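Local coordinates for protein LY49A (Mus musculus, PDB 1QO3) that acts as an inhibitory receptor on natural killer cells, recognising H-2d class I molecules through its extracellular C-type lectin-like domain and so sparing target cells from lysis, at residues 17-22 against 59-64; 27-32 against 126-131; 50-55 against 91-96; 70-75 against 108-113. The protein carries 1 engineered substitution. All blocks are in the same frame, centred on the assembly; numbering follows the deposited sequence.

Contact 1 of 4, residues 17-22 against 59-64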
loop_
_atom_site.group_PDB
_atom_site.type_symbol
_atom_site.label_atom_id
_atom_site.label_comp_id
_atom_site.label_asym_id
_atom_site.label_seq_id
_atom_site.Cartn_x
_atom_site.Cartn_y
_atom_site.Cartn_z
ATOM N N TYR C 17 -20.794 17.165 -3.479
ATOM C CA TYR C 17 -19.653 16.494 -4.084
ATOM C C TYR C 17 -20.213 15.284 -4.815
ATOM O O TYR C 17 -21.226 14.722 -4.402
ATOM C CB TYR C 17 -18.631 16.080 -3.017
ATOM C CG TYR C 17 -17.996 17.279 -2.347
ATOM C CD1 TYR C 17 -16.981 17.995 -2.985
ATOM C CD2 TYR C 17 -18.487 17.771 -1.137
ATOM C CE1 TYR C 17 -16.482 19.181 -2.446
ATOM C CE2 TYR C 17 -17.995 18.956 -0.586
ATOM C CZ TYR C 17 -16.996 19.660 -1.250
ATOM O OH TYR C 17 -16.546 20.869 -0.756
ATOM N N TRP C 18 -19.565 14.888 -5.905
ATOM C CA TRP C 18 -20.061 13.768 -6.690
ATOM C C TRP C 18 -18.960 13.006 -7.405
ATOM O O TRP C 18 -17.825 13.464 -7.496
ATOM C CB TRP C 18 -21.029 14.276 -7.753
ATOM C CG TRP C 18 -20.317 15.102 -8.798
ATOM C CD1 TRP C 18 -19.963 16.422 -8.708
ATOM C CD2 TRP C 18 -19.822 14.640 -10.064
ATOM N NE1 TRP C 18 -19.278 16.806 -9.840
ATOM C CE2 TRP C 18 -19.180 15.734 -10.689
ATOM C CE3 TRP C 18 -19.859 13.406 -10.732
ATOM C CZ2 TRP C 18 -18.580 15.633 -11.956
ATOM C CZ3 TRP C 18 -19.262 13.304 -11.994
ATOM C CH2 TRP C 18 -18.632 14.415 -12.590
ATOM N N PHE C 19 -19.335 11.849 -7.939
ATOM C CA PHE C 19 -18.440 10.994 -8.703
ATOM C C PHE C 19 -19.296 9.878 -9.275
ATOM O O PHE C 19 -20.430 9.671 -8.838
ATOM C CB PHE C 19 -17.333 10.411 -7.812
ATOM C CG PHE C 19 -17.825 9.404 -6.796
ATOM C CD1 PHE C 19 -18.153 8.102 -7.178
ATOM C CD2 PHE C 19 -17.952 9.757 -5.455
ATOM C CE1 PHE C 19 -18.596 7.172 -6.241
ATOM C CE2 PHE C 19 -18.398 8.829 -4.509
ATOM C CZ PHE C 19 -18.718 7.533 -4.906
ATOM N N CYS C 20 -18.761 9.171 -10.261
ATOM C CA CYS C 20 -19.472 8.062 -10.875
ATOM C C CYS C 20 -18.596 6.812 -10.772
ATOM O O CYS C 20 -17.367 6.900 -10.695
ATOM C CB CYS C 20 -19.787 8.366 -12.347
ATOM S SG CYS C 20 -20.796 9.857 -12.689
ATOM N N TYR C 21 -19.243 5.653 -10.750
ATOM C CA TYR C 21 -18.564 4.367 -10.662
ATOM C C TYR C 21 -19.465 3.386 -11.416
ATOM O O TYR C 21 -20.597 3.141 -11.015
ATOM C CB TYR C 21 -18.408 3.957 -9.185
ATOM C CG TYR C 21 -17.627 2.675 -8.944
ATOM C CD1 TYR C 21 -16.286 2.569 -9.304
ATOM C CD2 TYR C 21 -18.238 1.565 -8.359
ATOM C CE1 TYR C 21 -15.574 1.390 -9.091
ATOM C CE2 TYR C 21 -17.538 0.382 -8.143
ATOM C CZ TYR C 21 -16.208 0.299 -8.512
ATOM O OH TYR C 21 -15.518 -0.879 -8.318
ATOM N N GLY C 22 -18.970 2.852 -12.526
ATOM C CA GLY C 22 -19.771 1.928 -13.310
ATOM C C GLY C 22 -20.955 2.632 -13.951
ATOM O O GLY C 22 -20.817 3.735 -14.483
ATOM N N LYS C 59 -18.930 -2.407 -1.022
ATOM C CA LYS C 59 -17.492 -2.551 -0.816
ATOM C C LYS C 59 -16.748 -1.326 -1.346
ATOM O O LYS C 59 -15.950 -0.710 -0.633
ATOM C CB LYS C 59 -17.012 -3.806 -1.545
ATOM C CG LYS C 59 -15.839 -4.522 -0.911
ATOM C CD LYS C 59 -15.683 -5.906 -1.544
ATOM C CE LYS C 59 -14.586 -6.708 -0.876
ATOM N NZ LYS C 59 -14.447 -8.078 -1.458
ATOM N N PHE C 60 -17.011 -0.968 -2.598
ATOM C CA PHE C 60 -16.344 0.182 -3.161
ATOM C C PHE C 60 -16.697 1.467 -2.424
ATOM O O PHE C 60 -15.812 2.247 -2.082
ATOM C CB PHE C 60 -16.690 0.376 -4.632
ATOM C CG PHE C 60 -16.222 1.689 -5.160
ATOM C CD1 PHE C 60 -14.874 1.895 -5.440
ATOM C CD2 PHE C 60 -17.096 2.768 -5.240
ATOM C CE1 PHE C 60 -14.401 3.162 -5.780
ATOM C CE2 PHE C 60 -16.635 4.033 -5.577
ATOM C CZ PHE C 60 -15.287 4.232 -5.847
ATOM N N LEU C 61 -17.990 1.689 -2.190
ATOM C CA LEU C 61 -18.452 2.911 -1.518
ATOM C C LEU C 61 -17.802 3.193 -0.162
ATOM O O LEU C 61 -17.626 4.357 0.216
ATOM C CB LEU C 61 -19.981 2.890 -1.332
ATOM C CG LEU C 61 -20.901 3.098 -2.544
ATOM C CD1 LEU C 61 -22.358 2.877 -2.127
ATOM C CD2 LEU C 61 -20.710 4.517 -3.101
ATOM N N GLN C 62 -17.451 2.146 0.576
ATOM C CA GLN C 62 -16.854 2.359 1.884
ATOM C C GLN C 62 -15.404 2.808 1.815
ATOM O O GLN C 62 -14.823 3.208 2.822
ATOM C CB GLN C 62 -17.027 1.114 2.761
ATOM C CG GLN C 62 -18.488 0.957 3.189
ATOM C CD GLN C 62 -18.735 -0.205 4.134
ATOM O OE1 GLN C 62 -18.352 -1.347 3.860
ATOM N NE2 GLN C 62 -19.394 0.081 5.253
ATOM N N LEU C 63 -14.841 2.767 0.611
ATOM C CA LEU C 63 -13.478 3.211 0.384
ATOM C C LEU C 63 -13.480 4.724 0.245
ATOM O O LEU C 63 -12.458 5.372 0.478
ATOM C CB LEU C 63 -12.919 2.620 -0.913
ATOM C CG LEU C 63 -12.806 1.099 -1.033
ATOM C CD1 LEU C 63 -12.261 0.755 -2.408
ATOM C CD2 LEU C 63 -11.902 0.547 0.066
ATOM N N VAL C 64 -14.628 5.290 -0.135
ATOM C CA VAL C 64 -14.713 6.735 -0.346
ATOM C C VAL C 64 -15.714 7.541 0.477
ATOM O O VAL C 64 -15.583 8.763 0.554
ATOM C CB VAL C 64 -14.978 7.067 -1.832
ATOM C CG1 VAL C 64 -13.930 6.406 -2.708
ATOM C CG2 VAL C 64 -16.382 6.617 -2.235
#

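Contact 2 of 4, residues 27-32 against 126-131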
loop_
_atom_site.group_PDB
_atom_site.type_symbol
_atom_site.label_atom_id
_atom_site.label_comp_id
_atom_site.label_asym_id
_atom_site.label_seq_id
_atom_site.Cartn_x
_atom_site.Cartn_y
_atom_site.Cartn_z
ATOM N N TYR C 27 -24.170 11.572 -5.525
ATOM C CA TYR C 27 -24.037 12.974 -5.138
ATOM C C TYR C 27 -24.208 13.096 -3.626
ATOM O O TYR C 27 -25.208 12.654 -3.065
ATOM C CB TYR C 27 -25.081 13.829 -5.866
ATOM C CG TYR C 27 -25.005 13.691 -7.372
ATOM C CD1 TYR C 27 -25.500 12.553 -8.006
ATOM C CD2 TYR C 27 -24.353 14.655 -8.154
ATOM C CE1 TYR C 27 -25.345 12.363 -9.378
ATOM C CE2 TYR C 27 -24.187 14.477 -9.541
ATOM C CZ TYR C 27 -24.684 13.326 -10.141
ATOM O OH TYR C 27 -24.515 13.113 -11.490
ATOM N N PHE C 28 -23.212 13.677 -2.972
ATOM C CA PHE C 28 -23.249 13.854 -1.535
ATOM C C PHE C 28 -23.664 15.279 -1.204
ATOM O O PHE C 28 -22.903 16.228 -1.417
ATOM C CB PHE C 28 -21.876 13.538 -0.934
ATOM C CG PHE C 28 -21.479 12.089 -1.063
ATOM C CD1 PHE C 28 -21.140 11.553 -2.302
ATOM C CD2 PHE C 28 -21.470 11.256 0.051
ATOM C CE1 PHE C 28 -20.795 10.202 -2.428
ATOM C CE2 PHE C 28 -21.128 9.901 -0.060
ATOM C CZ PHE C 28 -20.789 9.376 -1.303
ATOM N N VAL C 29 -24.897 15.412 -0.717
ATOM C CA VAL C 29 -25.474 16.696 -0.333
ATOM C C VAL C 29 -24.924 16.993 1.048
ATOM O O VAL C 29 -25.349 16.380 2.033
ATOM C CB VAL C 29 -27.017 16.610 -0.237
ATOM C CG1 VAL C 29 -27.601 17.988 0.054
ATOM C CG2 VAL C 29 -27.592 16.047 -1.527
ATOM N N MET C 30 -23.986 17.931 1.130
ATOM C CA MET C 30 -23.372 18.253 2.413
ATOM C C MET C 30 -24.246 18.995 3.442
ATOM O O MET C 30 -23.937 18.965 4.633
ATOM C CB MET C 30 -22.047 18.987 2.182
ATOM C CG MET C 30 -21.074 18.235 1.256
ATOM S SD MET C 30 -20.755 16.494 1.681
ATOM C CE MET C 30 -19.471 16.659 2.955
ATOM N N ASP C 31 -25.322 19.650 3.003
ATOM C CA ASP C 31 -26.235 20.332 3.942
ATOM C C ASP C 31 -26.999 19.220 4.658
ATOM O O ASP C 31 -27.957 18.673 4.107
ATOM C CB ASP C 31 -27.277 21.198 3.213
ATOM C CG ASP C 31 -26.733 22.540 2.747
ATOM O OD1 ASP C 31 -25.570 22.878 3.066
ATOM O OD2 ASP C 31 -27.493 23.262 2.058
ATOM N N ARG C 32 -26.585 18.883 5.872
ATOM C CA ARG C 32 -27.242 17.826 6.625
ATOM C C ARG C 32 -28.762 17.978 6.696
ATOM O O ARG C 32 -29.280 19.071 6.890
ATOM C CB ARG C 32 -26.639 17.745 8.027
ATOM C CG ARG C 32 -25.307 17.005 8.049
ATOM C CD ARG C 32 -24.179 17.796 8.705
ATOM N NE ARG C 32 -24.214 17.811 10.169
ATOM C CZ ARG C 32 -24.236 16.728 10.947
ATOM N NH1 ARG C 32 -24.241 15.510 10.417
ATOM N NH2 ARG C 32 -24.221 16.863 12.268
ATOM N N CYS C 126 -26.658 13.618 2.713
ATOM C CA CYS C 126 -27.537 12.781 1.892
ATOM C C CYS C 126 -26.748 12.183 0.741
ATOM O O CYS C 126 -25.955 12.886 0.120
ATOM C CB CYS C 126 -28.643 13.587 1.221
ATOM S SG CYS C 126 -29.636 14.724 2.211
ATOM N N ILE C 127 -26.953 10.902 0.443
ATOM C CA ILE C 127 -26.292 10.327 -0.719
ATOM C C ILE C 127 -27.396 10.100 -1.759
ATOM O O ILE C 127 -28.296 9.286 -1.543
ATOM C CB ILE C 127 -25.608 8.968 -0.445
ATOM C CG1 ILE C 127 -24.546 9.101 0.645
ATOM C CG2 ILE C 127 -24.927 8.482 -1.725
ATOM C CD1 ILE C 127 -23.824 7.784 0.929
ATOM N N CYS C 128 -27.349 10.847 -2.861
ATOM C CA CYS C 128 -28.341 10.698 -3.928
ATOM C C CYS C 128 -27.728 9.876 -5.069
ATOM O O CYS C 128 -26.583 10.098 -5.461
ATOM C CB CYS C 128 -28.790 12.066 -4.462
ATOM S SG CYS C 128 -29.582 13.217 -3.271
ATOM N N GLY C 129 -28.495 8.927 -5.596
ATOM C CA GLY C 129 -28.000 8.086 -6.671
ATOM C C GLY C 129 -28.631 8.338 -8.025
ATOM O O GLY C 129 -29.806 8.722 -8.125
ATOM N N LYS C 130 -27.842 8.129 -9.074
ATOM C CA LYS C 130 -28.311 8.315 -10.440
ATOM C C LYS C 130 -27.860 7.141 -11.303
ATOM O O LYS C 130 -26.661 6.902 -11.467
ATOM C CB LYS C 130 -27.761 9.621 -11.023
ATOM C CG LYS C 130 -28.343 9.964 -12.402
ATOM C CD LYS C 130 -27.803 11.285 -12.942
ATOM C CE LYS C 130 -28.595 11.753 -14.173
ATOM N NZ LYS C 130 -28.184 13.127 -14.624
ATOM N N ARG C 131 -28.819 6.400 -11.847
ATOM C CA ARG C 131 -28.492 5.256 -12.697
ATOM C C ARG C 131 -28.267 5.737 -14.130
ATOM O O ARG C 131 -29.061 6.507 -14.666
ATOM C CB ARG C 131 -29.626 4.219 -12.649
ATOM C CG ARG C 131 -29.903 3.672 -11.242
ATOM C CD ARG C 131 -31.108 2.726 -11.193
ATOM N NE ARG C 131 -31.377 2.271 -9.826
ATOM C CZ ARG C 131 -30.625 1.388 -9.169
ATOM N NH1 ARG C 131 -29.561 0.850 -9.756
ATOM N NH2 ARG C 131 -30.916 1.068 -7.914
#

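Contact 3 of 4, residues 50-55 against 91-96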
loop_
_atom_site.group_PDB
_atom_site.type_symbol
_atom_site.label_atom_id
_atom_site.label_comp_id
_atom_site.label_asym_id
_atom_site.label_seq_id
_atom_site.Cartn_x
_atom_site.Cartn_y
_atom_site.Cartn_z
ATOM N N LEU C 50 -29.991 7.075 -2.365
ATOM C CA LEU C 50 -29.242 5.867 -2.683
ATOM C C LEU C 50 -29.773 4.505 -2.287
ATOM O O LEU C 50 -30.131 4.260 -1.136
ATOM C CB LEU C 50 -27.806 5.971 -2.157
ATOM C CG LEU C 50 -26.932 4.763 -2.518
ATOM C CD1 LEU C 50 -26.769 4.699 -4.034
ATOM C CD2 LEU C 50 -25.571 4.868 -1.852
ATOM N N LYS C 51 -29.806 3.613 -3.270
ATOM C CA LYS C 51 -30.192 2.233 -3.044
ATOM C C LYS C 51 -28.934 1.433 -3.376
ATOM O O LYS C 51 -28.423 1.516 -4.494
ATOM C CB LYS C 51 -31.320 1.799 -3.977
ATOM C CG LYS C 51 -31.658 0.326 -3.806
ATOM C CD LYS C 51 -32.791 -0.125 -4.706
ATOM C CE LYS C 51 -33.148 -1.583 -4.439
ATOM N NZ LYS C 51 -34.307 -2.019 -5.274
ATOM N N ILE C 52 -28.414 0.689 -2.408
ATOM C CA ILE C 52 -27.218 -0.112 -2.647
ATOM C C ILE C 52 -27.670 -1.429 -3.286
ATOM O O ILE C 52 -28.436 -2.190 -2.693
ATOM C CB ILE C 52 -26.452 -0.332 -1.330
ATOM C CG1 ILE C 52 -26.076 1.041 -0.749
ATOM C CG2 ILE C 52 -25.185 -1.164 -1.582
ATOM C CD1 ILE C 52 -25.384 0.996 0.609
ATOM N N ASP C 53 -27.205 -1.679 -4.507
ATOM C CA ASP C 53 -27.618 -2.857 -5.265
ATOM C C ASP C 53 -26.937 -4.197 -4.998
ATOM O O ASP C 53 -27.529 -5.248 -5.254
ATOM C CB ASP C 53 -27.548 -2.542 -6.764
ATOM C CG ASP C 53 -28.245 -1.236 -7.118
ATOM O OD1 ASP C 53 -29.378 -1.006 -6.645
ATOM O OD2 ASP C 53 -27.660 -0.432 -7.871
ATOM N N ASP C 54 -25.705 -4.178 -4.503
ATOM C CA ASP C 54 -24.998 -5.423 -4.219
ATOM C C ASP C 54 -23.807 -5.242 -3.281
ATOM O O ASP C 54 -23.444 -4.120 -2.932
ATOM C CB ASP C 54 -24.544 -6.091 -5.533
ATOM C CG ASP C 54 -23.758 -5.151 -6.439
ATOM O OD1 ASP C 54 -22.721 -4.596 -6.006
ATOM O OD2 ASP C 54 -24.179 -4.975 -7.602
ATOM N N GLU C 55 -23.210 -6.357 -2.870
ATOM C CA GLU C 55 -22.059 -6.335 -1.975
ATOM C C GLU C 55 -20.888 -5.572 -2.594
ATOM O O GLU C 55 -20.198 -4.823 -1.900
ATOM C CB GLU C 55 -21.622 -7.767 -1.632
ATOM C CG GLU C 55 -22.606 -8.539 -0.751
ATOM C CD GLU C 55 -22.511 -8.182 0.736
ATOM O OE1 GLU C 55 -21.558 -7.469 1.134
ATOM O OE2 GLU C 55 -23.392 -8.630 1.511
ATOM N N SER C 91 -33.175 -5.989 -3.126
ATOM C CA SER C 91 -31.817 -5.694 -3.552
ATOM C C SER C 91 -30.973 -6.955 -3.425
ATOM O O SER C 91 -31.197 -7.763 -2.524
ATOM C CB SER C 91 -31.219 -4.591 -2.681
ATOM O OG SER C 91 -29.828 -4.465 -2.914
ATOM N N LYS C 92 -30.001 -7.117 -4.321
ATOM C CA LYS C 92 -29.128 -8.286 -4.300
ATOM C C LYS C 92 -28.298 -8.329 -3.024
ATOM O O LYS C 92 -27.785 -9.381 -2.644
ATOM C CB LYS C 92 -28.196 -8.279 -5.517
ATOM C CG LYS C 92 -28.895 -8.447 -6.865
ATOM C CD LYS C 92 -29.530 -9.824 -7.015
ATOM C CE LYS C 92 -28.486 -10.940 -6.978
ATOM N NZ LYS C 92 -29.095 -12.301 -7.126
ATOM N N LEU C 93 -28.168 -7.180 -2.368
ATOM C CA LEU C 93 -27.401 -7.076 -1.134
ATOM C C LEU C 93 -28.051 -7.893 -0.017
ATOM O O LEU C 93 -29.177 -7.606 0.403
ATOM C CB LEU C 93 -27.307 -5.612 -0.698
ATOM C CG LEU C 93 -26.438 -5.312 0.525
ATOM C CD1 LEU C 93 -24.975 -5.440 0.133
ATOM C CD2 LEU C 93 -26.729 -3.910 1.050
ATOM N N ALA C 94 -27.336 -8.910 0.459
ATOM C CA ALA C 94 -27.829 -9.768 1.532
ATOM C C ALA C 94 -27.675 -9.042 2.862
ATOM O O ALA C 94 -26.630 -9.120 3.517
ATOM C CB ALA C 94 -27.051 -11.082 1.556
ATOM N N LEU C 95 -28.724 -8.335 3.261
ATOM C CA LEU C 95 -28.691 -7.577 4.500
ATOM C C LEU C 95 -29.618 -8.187 5.543
ATOM O O LEU C 95 -30.759 -8.540 5.244
ATOM C CB LEU C 95 -29.099 -6.128 4.215
ATOM C CG LEU C 95 -28.970 -5.076 5.320
ATOM C CD1 LEU C 95 -27.516 -4.931 5.753
ATOM C CD2 LEU C 95 -29.499 -3.752 4.797
ATOM N N ASN C 96 -29.119 -8.326 6.766
ATOM C CA ASN C 96 -29.928 -8.874 7.847
ATOM C C ASN C 96 -30.683 -7.726 8.511
ATOM O O ASN C 96 -30.203 -7.125 9.475
ATOM C CB ASN C 96 -29.052 -9.570 8.890
ATOM C CG ASN C 96 -29.875 -10.288 9.949
ATOM O OD1 ASN C 96 -29.611 -10.166 11.146
ATOM N ND2 ASN C 96 -30.878 -11.047 9.507
HETATM O O HOH W 1 -29.776 -5.274 -6.653
HETATM O O HOH W 2 -24.506 -8.926 -3.471
#

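Contact 4 of 4, residues 70-75 against 108-113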
loop_
_atom_site.group_PDB
_atom_site.type_symbol
_atom_site.label_atom_id
_atom_site.label_comp_id
_atom_site.label_asym_id
_atom_site.label_seq_id
_atom_site.Cartn_x
_atom_site.Cartn_y
_atom_site.Cartn_z
ATOM N N CYS C 70 -24.035 8.896 6.530
ATOM C CA CYS C 70 -24.814 9.531 5.475
ATOM C C CYS C 70 -26.130 8.773 5.322
ATOM O O CYS C 70 -26.145 7.533 5.325
ATOM C CB CYS C 70 -24.067 9.459 4.136
ATOM S SG CYS C 70 -22.416 10.175 4.123
ATOM N N TRP C 71 -27.227 9.509 5.184
ATOM C CA TRP C 71 -28.541 8.892 4.981
ATOM C C TRP C 71 -28.578 8.178 3.618
ATOM O O TRP C 71 -28.081 8.712 2.620
ATOM C CB TRP C 71 -29.637 9.969 5.011
ATOM C CG TRP C 71 -30.085 10.406 6.392
ATOM C CD1 TRP C 71 -30.304 11.688 6.812
ATOM C CD2 TRP C 71 -30.445 9.559 7.493
ATOM N NE1 TRP C 71 -30.782 11.694 8.102
ATOM C CE2 TRP C 71 -30.878 10.401 8.545
ATOM C CE3 TRP C 71 -30.446 8.170 7.693
ATOM C CZ2 TRP C 71 -31.305 9.901 9.781
ATOM C CZ3 TRP C 71 -30.871 7.668 8.920
ATOM C CH2 TRP C 71 -31.297 8.537 9.952
ATOM N N VAL C 72 -29.133 6.965 3.586
ATOM C CA VAL C 72 -29.280 6.207 2.344
ATOM C C VAL C 72 -30.755 5.824 2.190
ATOM O O VAL C 72 -31.527 5.943 3.140
ATOM C CB VAL C 72 -28.376 4.933 2.303
ATOM C CG1 VAL C 72 -26.932 5.341 2.057
ATOM C CG2 VAL C 72 -28.485 4.158 3.598
ATOM N N GLY C 73 -31.146 5.385 0.995
ATOM C CA GLY C 73 -32.540 5.050 0.735
ATOM C C GLY C 73 -33.075 3.735 1.280
ATOM O O GLY C 73 -33.600 2.919 0.530
ATOM N N LEU C 74 -32.953 3.532 2.585
ATOM C CA LEU C 74 -33.435 2.312 3.225
ATOM C C LEU C 74 -34.088 2.717 4.536
ATOM O O LEU C 74 -33.459 3.362 5.379
ATOM C CB LEU C 74 -32.270 1.359 3.498
ATOM C CG LEU C 74 -32.605 0.068 4.248
ATOM C CD1 LEU C 74 -33.590 -0.756 3.431
ATOM C CD2 LEU C 74 -31.332 -0.718 4.509
ATOM N N SER C 75 -35.348 2.342 4.715
ATOM C CA SER C 75 -36.055 2.712 5.926
ATOM C C SER C 75 -37.009 1.643 6.433
ATOM O O SER C 75 -37.258 0.634 5.771
ATOM C CB SER C 75 -36.822 4.014 5.693
ATOM O OG SER C 75 -37.770 3.859 4.654
ATOM N N MET C 108 -31.897 4.164 7.701
ATOM C CA MET C 108 -30.550 3.629 7.520
ATOM C C MET C 108 -29.447 4.624 7.150
ATOM O O MET C 108 -29.585 5.426 6.224
ATOM C CB MET C 108 -30.589 2.507 6.477
ATOM C CG MET C 108 -29.466 1.500 6.616
ATOM S SD MET C 108 -29.492 0.663 8.229
ATOM C CE MET C 108 -30.848 -0.487 7.975
ATOM N N LEU C 109 -28.343 4.540 7.883
ATOM C CA LEU C 109 -27.174 5.388 7.676
ATOM C C LEU C 109 -26.024 4.574 7.097
ATOM O O LEU C 109 -25.843 3.411 7.470
ATOM C CB LEU C 109 -26.703 5.975 9.008
ATOM C CG LEU C 109 -27.563 7.032 9.685
ATOM C CD1 LEU C 109 -27.161 7.170 11.145
ATOM C CD2 LEU C 109 -27.406 8.347 8.933
ATOM N N LEU C 110 -25.256 5.179 6.188
ATOM C CA LEU C 110 -24.085 4.520 5.606
ATOM C C LEU C 110 -22.832 5.255 6.062
ATOM O O LEU C 110 -22.749 6.486 5.998
ATOM C CB LEU C 110 -24.113 4.527 4.069
ATOM C CG LEU C 110 -22.779 4.086 3.426
ATOM C CD1 LEU C 110 -22.522 2.600 3.680
ATOM C CD2 LEU C 110 -22.787 4.357 1.934
ATOM N N SER C 111 -21.859 4.497 6.541
ATOM C CA SER C 111 -20.594 5.079 6.972
ATOM C C SER C 111 -19.487 4.195 6.421
ATOM O O SER C 111 -19.739 3.082 5.968
ATOM C CB SER C 111 -20.501 5.132 8.498
ATOM O OG SER C 111 -20.315 3.835 9.037
ATOM N N LYS C 112 -18.264 4.711 6.460
ATOM C CA LYS C 112 -17.081 4.009 5.985
ATOM C C LYS C 112 -16.995 2.580 6.514
ATOM O O LYS C 112 -16.504 1.678 5.837
ATOM C CB LYS C 112 -15.832 4.787 6.418
ATOM C CG LYS C 112 -14.514 4.034 6.252
ATOM C CD LYS C 112 -13.330 4.892 6.682
ATOM C CE LYS C 112 -12.019 4.135 6.517
ATOM N NZ LYS C 112 -10.811 4.976 6.799
ATOM N N THR C 113 -17.491 2.370 7.722
ATOM C CA THR C 113 -17.407 1.057 8.344
ATOM C C THR C 113 -18.737 0.412 8.687
ATOM O O THR C 113 -18.775 -0.748 9.090
ATOM C CB THR C 113 -16.569 1.136 9.647
ATOM O OG1 THR C 113 -17.129 2.136 10.519
ATOM C CG2 THR C 113 -15.119 1.493 9.332
#

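Contact 1 of 4, residues 17-22 against 59-64
Tyr21 and Phe60 each turn CG away from their own backbone N (chi1 -176° and 169°), and this swing carries the two rings out from strand 17-21 and helix 59-64 until they lie one over the other. The stack is face to face, with planes only 10° apart and centroids of the Tyr21 and Phe60 rings 3.7 Å from each other. Tyr21 CE2 sits 3.5 Å from Phe60 CG, while the centre of the Phe60 ring lies beneath Tyr21 CD1. Flat aromatic groups suit this place because they bridge the wide gap between a strand and a helix whose backbones never touch.

Phe19, two residues back on the same side of the strand, reaches the rim of that stack: its CE1 meets Phe60 CE2 at 3.8 Å, in the plane of the Phe60 ring. The far end of the Phe19 ring is received by branched aliphatic groups, Val64 CG2 at 3.7 Å from Phe19 CZ and Leu61 CD2 at 4.0 Å from the same atom, the leucine methyl standing at the ring edge.

Tyr17 of the second subunit packs edge-to-face on both Phe19 and Phe60, and Cys20 and Tyr21 pair with a strand of that subunit. The aromatic seam thus joins the second helix of the C-type lectin-like fold to an N-terminal strand that carries its sheet on across the dimer interface.

Contact 2 of 4, residues 27-32 against 126-131
Tyr27, Phe28 and Val29 pair with Cys128, Ile127 and Cys126 as antiparallel strands, the union of N-terminal and C-terminal strands that closes the C-type lectin-like fold. Four backbone hydrogen bonds hold the pair. That from Cys128 N to Tyr27 O, 2.8 Å long, is nearly straight at 175°, whereas Cys126 N reaches Val29 O at 3.1 Å with the donor tilted from the carbonyl plane.

The tight part is buried on both faces. On one, Phe28 and Ile127 lie side by side and point the same way, with Phe28 CE2 3.6 Å from Ile127 CD1; Ile127 CG2 sits over the ring near its rim. On the other face Val29 CB presses on Cys126 CB at 3.7 Å, and Val29 CG2 rests 3.9 Å from Cys128 SG. A beta-branched valine fits here, being broad enough to touch both cysteines without a long side chain. Those cysteines are bonded to Cys38 and Cys42, so disulfides fasten this face to helix 35-44.

Packing slackens toward Lys130, which is exposed to solvent. Its long aliphatic stem suits a border position, since the methylenes can lie against an aromatic side chain while the amino group travels outward. With CG turned away from its own N (chi1 -173°) and the chain extended beyond, the lysine slants across Tyr27: CB stands at the ring edge, and CD lies 4.0 Å from Tyr27 OH.

Contact 3 of 4, residues 50-55 against 91-96
Leu93 CD1 lies over two flat groups of the facing segment at once, the peptide joining Asp54 to Glu55 and the carboxylate of Glu55. It stands above the face of the peptide, 3.6 Å from Asp54 C, and above the face of the acid, 3.7 Å from Glu55 CD. Glu55 bends at chi2 (-80°), which folds its acid back over the methyl, and a slim leucine branch suits the niche between. The other branch, CD2, meets Ile52 CG2 at 4.1 Å.

A third flat group, the carbonyl of Ile52, is approached at its edge: Ser91 OG donates to Ile52 O over 2.7 Å, in the carbonyl plane and on a lone pair. The same hydroxyl accepts from Leu93 N at 3.2 Å, forming an ST turn, so one small side chain both tethers the facing loop and shapes its own. Water adds to the join: one molecule donates to Asp53 O at 2.6 Å and accepts from Lys92 N, and another accepts from Glu55 N with a weak bond to Lys92 O.

Charged ends find partners outside, Asp53 with Lys24 and Arg131, Lys51 with Asp87. Asp54 OD1 accepts from Glu57 N. Asp54 is therefore the N-cap of helix 55-64, and the contact ties the start of this second helix to the long loop region characteristic of C-type lectin-like domains.

Contact 4 of 4, residues 70-75 against 108-113
Leu109 pushes its CD2 methyl onto the broad face of Trp71, 3.5 Å from the centroid of the six-membered ring, a CH-pi contact in which a small bump rests on a flat plate. The edge of that plate abuts the backbone: Trp71 CE3 comes within 3.2 Å of Met108 O, which also receives the N-H of Val72.

Trp71, Val72, Gly73 and Leu74 occupy the place of the WIGL motif of C-type lectin-like domains. Gly73 centres an inverse gamma turn, where the strand breaks before Leu74 O takes the N-H of Met108 at 2.9 Å.

Past this corner Leu74 and Met108 run side by side. The thioether, bent at chi2 (60°) and chi3, curls so that CE nestles 3.5 Å from Leu74 CD2; flexible methionine can mould itself to a leucine in this way. On the sheet face opposite Trp71, Val72 CG1 fits against Leu110 CB at 3.6 Å, the two side chains meeting at about a right angle.

Overall arrangement
All four contacts belong to one C-type lectin-like domain. Contacts 1, 2 and 4 reach the same sheet: strands 16-21 and 24-30 are neighbours in it, and strand 124-131 runs between 24-30 and 70-77. Contact 2, about 11 Å from contact 4 between centres, spans most of the chain, enclosing both 3 and 4 along the sequence. Helix 55-64 leads from contact 3 at its start to contact 1 at its end, their centres about 15 Å apart. Contacts 2 and 3 lie farther apart, about 18 Å, yet Ile127 O still meets Leu50 N. Contact 1 faces the second subunit, whereas Lys112 and Thr113, beyond the strand of contact 4, touch another protein.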